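Local coordinates for protein GH127 beta-L-arabinofuranoside (Geobacillus stearothermophilus, PDB 4QK0) that probably hydrolyses beta-L-arabinofuranosidic linkages as a glycoside hydrolase of family GH127, at residues Tyr427-Leu436 with His439-Ile450. Sequence-based numbering, arbitrary orientation.
Sequences YIYLQTSDAL and HLYVGSDIQTEI
The ring of Y429 lies between two isoleucines, one from each segment, and shows how an aromatic side chain can join two layers of beta structure. I446 sets CG2 3.7 Å from the ring centroid, only 8° off the ring normal, in a CH-pi contact, while I428 CG2 covers the opposite face nearer the rim. At the ring edge Y429 OH donates to S444 OG over 2.7 Å. S444 OG in turn donates to V442 O at 2.8 Å, and Q459 NE2 also bonds the phenol oxygen. With a phenylalanine here, S444 OG would probably lose its phenol donor and Q459 NE2 an acceptor. Further along, Q431 OE1 accepts T448 OG1 at 2.7 Å on a lone pair in the carbonyl plane. The amide is held flat from its other end, where Q431 NE2 reaches T432 O at 2.7 Å; CG anti to the backbone N (chi1 -180°) and a bend at chi2 carry OE1 to T448 OG1. At the far end I428 O receives H439 N at 2.8 Å and, weakly, L440 N, while Y513 holds H439 ND1. Strands 429-431 and 444-450 run in nearly the same direction, 26° apart, with a closest axis approach of 8.9 Å, and belong to different sheets, so side chains bridge the layers, consistent with the face-to-face packing of two sheets in a beta-sandwich, as in the GH127 middle domain.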
loop_
_atom_site.group_PDB
_atom_site.type_symbol
_atom_site.label_atom_id
_atom_site.label_comp_id
_atom_site.label_asym_id
_atom_site.label_seq_id
_atom_site.Cartn_x
_atom_site.Cartn_y
_atom_site.Cartn_z
ATOM N N TYR A 427 18.970 -30.487 -9.069
ATOM C CA TYR A 427 19.415 -29.639 -7.964
ATOM C C TYR A 427 19.824 -30.423 -6.719
ATOM O O TYR A 427 20.297 -29.844 -5.751
ATOM C CB TYR A 427 18.305 -28.597 -7.581
ATOM C CG TYR A 427 17.983 -27.653 -8.704
ATOM C CD1 TYR A 427 17.200 -28.071 -9.789
ATOM C CD2 TYR A 427 18.505 -26.377 -8.741
ATOM C CE1 TYR A 427 16.927 -27.227 -10.864
ATOM C CE2 TYR A 427 18.240 -25.528 -9.808
ATOM C CZ TYR A 427 17.440 -25.963 -10.855
ATOM O OH TYR A 427 17.161 -25.136 -11.902
ATOM N N ILE A 428 19.574 -31.711 -6.688
ATOM C CA ILE A 428 19.813 -32.477 -5.460
ATOM C C ILE A 428 21.316 -32.637 -5.190
ATOM O O ILE A 428 21.748 -32.512 -4.044
ATOM C CB ILE A 428 19.146 -33.853 -5.558
ATOM C CG1 ILE A 428 17.633 -33.691 -5.739
ATOM C CG2 ILE A 428 19.396 -34.680 -4.307
ATOM C CD1 ILE A 428 16.921 -34.966 -6.091
ATOM N N TYR A 429 22.062 -32.983 -6.237
ATOM C CA TYR A 429 23.495 -33.391 -6.112
ATOM C C TYR A 429 24.366 -32.531 -6.980
ATOM O O TYR A 429 23.902 -31.982 -7.970
ATOM C CB TYR A 429 23.706 -34.870 -6.535
ATOM C CG TYR A 429 22.846 -35.899 -5.791
ATOM C CD1 TYR A 429 23.185 -36.357 -4.525
ATOM C CD2 TYR A 429 21.716 -36.420 -6.383
ATOM C CE1 TYR A 429 22.390 -37.278 -3.861
ATOM C CE2 TYR A 429 20.931 -37.352 -5.728
ATOM C CZ TYR A 429 21.265 -37.770 -4.472
ATOM O OH TYR A 429 20.448 -38.712 -3.832
ATOM N N LEU A 430 25.614 -32.372 -6.594
ATOM C CA LEU A 430 26.625 -31.793 -7.492
ATOM C C LEU A 430 27.908 -32.653 -7.441
ATOM O O LEU A 430 28.527 -32.808 -6.380
ATOM C CB LEU A 430 26.950 -30.363 -7.104
ATOM C CG LEU A 430 28.039 -29.717 -7.949
ATOM C CD1 LEU A 430 27.581 -29.432 -9.379
ATOM C CD2 LEU A 430 28.521 -28.431 -7.284
ATOM N N GLN A 431 28.297 -33.174 -8.605
ATOM C CA GLN A 431 29.536 -33.924 -8.766
ATOM C C GLN A 431 30.629 -32.956 -9.136
ATOM O O GLN A 431 30.556 -32.272 -10.132
ATOM C CB GLN A 431 29.437 -34.990 -9.864
ATOM C CG GLN A 431 30.718 -35.804 -10.055
ATOM C CD GLN A 431 30.989 -36.635 -8.846
ATOM O OE1 GLN A 431 30.265 -37.597 -8.590
ATOM N NE2 GLN A 431 31.987 -36.236 -8.043
ATOM N N THR A 432 31.638 -32.897 -8.299
ATOM C CA THR A 432 32.849 -32.164 -8.557
ATOM C C THR A 432 34.032 -33.163 -8.563
ATOM O O THR A 432 33.835 -34.348 -8.256
ATOM C CB THR A 432 32.886 -31.105 -7.461
ATOM O OG1 THR A 432 32.461 -29.883 -8.039
ATOM C CG2 THR A 432 34.185 -30.933 -6.832
ATOM N N SER A 433 35.232 -32.746 -8.984
ATOM C CA SER A 433 36.398 -33.670 -8.944
ATOM C C SER A 433 36.896 -33.802 -7.505
ATOM O O SER A 433 37.409 -34.823 -7.111
ATOM C CB SER A 433 37.518 -33.196 -9.866
ATOM O OG SER A 433 38.107 -32.012 -9.365
ATOM N N ASP A 434 36.705 -32.749 -6.725
ATOM C CA ASP A 434 36.926 -32.767 -5.286
ATOM C C ASP A 434 35.958 -33.615 -4.425
ATOM O O ASP A 434 36.369 -34.048 -3.353
ATOM C CB ASP A 434 36.843 -31.341 -4.719
ATOM C CG ASP A 434 38.011 -30.426 -5.166
ATOM O OD1 ASP A 434 38.886 -30.858 -5.975
ATOM O OD2 ASP A 434 38.037 -29.272 -4.653
ATOM N N ALA A 435 34.703 -33.827 -4.856
ATOM C CA ALA A 435 33.670 -34.387 -3.979
ATOM C C ALA A 435 32.333 -34.641 -4.667
ATOM O O ALA A 435 32.028 -34.045 -5.704
ATOM C CB ALA A 435 33.456 -33.436 -2.816
ATOM N N LEU A 436 31.532 -35.541 -4.112
ATOM C CA LEU A 436 30.099 -35.600 -4.443
ATOM C C LEU A 436 29.312 -34.871 -3.313
ATOM O O LEU A 436 29.418 -35.231 -2.127
ATOM C CB LEU A 436 29.642 -37.034 -4.604
ATOM C CG LEU A 436 28.290 -37.355 -5.266
ATOM C CD1 LEU A 436 27.242 -37.638 -4.245
ATOM C CD2 LEU A 436 27.789 -36.303 -6.231
ATOM N N HIS A 439 23.025 -31.569 -1.788
ATOM C CA HIS A 439 22.421 -30.280 -1.431
ATOM C C HIS A 439 21.042 -30.442 -0.788
ATOM O O HIS A 439 20.757 -29.821 0.236
ATOM C CB HIS A 439 22.192 -29.422 -2.645
ATOM C CG HIS A 439 23.424 -29.063 -3.369
ATOM N ND1 HIS A 439 24.604 -28.766 -2.725
ATOM C CD2 HIS A 439 23.668 -28.956 -4.691
ATOM C CE1 HIS A 439 25.522 -28.492 -3.624
ATOM N NE2 HIS A 439 24.974 -28.583 -4.825
ATOM N N LEU A 440 20.203 -31.289 -1.390
ATOM C CA LEU A 440 18.804 -31.481 -0.941
ATOM C C LEU A 440 18.562 -32.911 -0.472
ATOM O O LEU A 440 19.214 -33.885 -0.947
ATOM C CB LEU A 440 17.864 -31.184 -2.087
ATOM C CG LEU A 440 18.006 -29.795 -2.769
ATOM C CD1 LEU A 440 17.060 -29.619 -3.926
ATOM C CD2 LEU A 440 17.773 -28.689 -1.792
ATOM N N TYR A 441 17.704 -33.016 0.530
ATOM C CA TYR A 441 17.384 -34.280 1.125
ATOM C C TYR A 441 16.017 -34.740 0.570
ATOM O O TYR A 441 14.970 -34.286 0.952
ATOM C CB TYR A 441 17.450 -34.194 2.639
ATOM C CG TYR A 441 18.876 -33.960 3.055
ATOM C CD1 TYR A 441 19.831 -34.935 2.867
ATOM C CD2 TYR A 441 19.292 -32.741 3.558
ATOM C CE1 TYR A 441 21.165 -34.709 3.193
ATOM C CE2 TYR A 441 20.630 -32.503 3.875
ATOM C CZ TYR A 441 21.556 -33.522 3.706
ATOM O OH TYR A 441 22.874 -33.303 3.987
ATOM N N VAL A 442 16.120 -35.605 -0.414
ATOM C CA VAL A 442 15.032 -35.992 -1.285
ATOM C C VAL A 442 15.296 -37.444 -1.604
ATOM O O VAL A 442 16.395 -37.771 -2.055
ATOM C CB VAL A 442 15.073 -35.237 -2.627
ATOM C CG1 VAL A 442 13.952 -35.727 -3.527
ATOM C CG2 VAL A 442 14.945 -33.741 -2.419
ATOM N N GLY A 443 14.311 -38.287 -1.343
ATOM C CA GLY A 443 14.349 -39.692 -1.713
ATOM C C GLY A 443 14.719 -39.810 -3.185
ATOM O O GLY A 443 14.028 -39.289 -4.038
ATOM N N SER A 444 15.855 -40.438 -3.470
ATOM C CA SER A 444 16.415 -40.458 -4.822
ATOM C C SER A 444 17.650 -41.345 -4.924
ATOM O O SER A 444 18.201 -41.790 -3.918
ATOM C CB SER A 444 16.855 -39.070 -5.208
ATOM O OG SER A 444 17.820 -38.586 -4.278
ATOM N N ASP A 445 18.073 -41.588 -6.155
ATOM C CA ASP A 445 19.384 -42.147 -6.374
ATOM C C ASP A 445 20.108 -41.548 -7.549
ATOM O O ASP A 445 19.527 -40.917 -8.450
ATOM C CB ASP A 445 19.378 -43.668 -6.404
ATOM C CG ASP A 445 18.419 -44.221 -7.391
ATOM O OD1 ASP A 445 18.587 -43.897 -8.577
ATOM O OD2 ASP A 445 17.519 -44.967 -6.977
ATOM N N ILE A 446 21.425 -41.652 -7.453
ATOM C CA ILE A 446 22.302 -41.083 -8.447
ATOM C C ILE A 446 23.387 -42.077 -8.782
ATOM O O ILE A 446 23.914 -42.776 -7.920
ATOM C CB ILE A 446 22.913 -39.753 -8.013
ATOM C CG1 ILE A 446 23.874 -39.257 -9.083
ATOM C CG2 ILE A 446 23.598 -39.876 -6.655
ATOM C CD1 ILE A 446 24.360 -37.853 -8.864
ATOM N N GLN A 447 23.659 -42.142 -10.070
ATOM C CA GLN A 447 24.688 -42.985 -10.642
ATOM C C GLN A 447 25.707 -42.012 -11.207
ATOM O O GLN A 447 25.405 -41.274 -12.115
ATOM C CB GLN A 447 24.071 -43.834 -11.768
ATOM C CG GLN A 447 25.089 -44.596 -12.601
ATOM C CD GLN A 447 25.827 -45.611 -11.763
ATOM O OE1 GLN A 447 27.042 -45.506 -11.582
ATOM N NE2 GLN A 447 25.084 -46.580 -11.201
ATOM N N THR A 448 26.908 -41.992 -10.679
ATOM C CA THR A 448 27.849 -40.943 -11.050
ATOM C C THR A 448 29.248 -41.541 -11.142
ATOM O O THR A 448 29.433 -42.727 -10.917
ATOM C CB THR A 448 27.746 -39.783 -10.029
ATOM O OG1 THR A 448 28.603 -38.680 -10.380
ATOM C CG2 THR A 448 28.072 -40.238 -8.636
ATOM N N GLU A 449 30.230 -40.705 -11.442
ATOM C CA GLU A 449 31.616 -41.135 -11.545
ATOM C C GLU A 449 32.480 -40.275 -10.653
ATOM O O GLU A 449 32.437 -39.034 -10.715
ATOM C CB GLU A 449 32.089 -41.023 -12.986
ATOM C CG GLU A 449 31.340 -41.954 -13.925
ATOM C CD GLU A 449 32.223 -43.040 -14.507
ATOM O OE1 GLU A 449 33.408 -42.755 -14.834
ATOM O OE2 GLU A 449 31.728 -44.181 -14.640
ATOM N N ILE A 450 33.201 -40.929 -9.756
ATOM C CA ILE A 450 34.083 -40.230 -8.828
ATOM C C ILE A 450 35.462 -40.886 -9.031
ATOM O O ILE A 450 35.585 -42.133 -9.007
ATOM C CB ILE A 450 33.580 -40.285 -7.349
ATOM C CG1 ILE A 450 32.048 -40.135 -7.267
ATOM C CG2 ILE A 450 34.209 -39.168 -6.509
ATOM C CD1 ILE A 450 31.443 -40.325 -5.885
#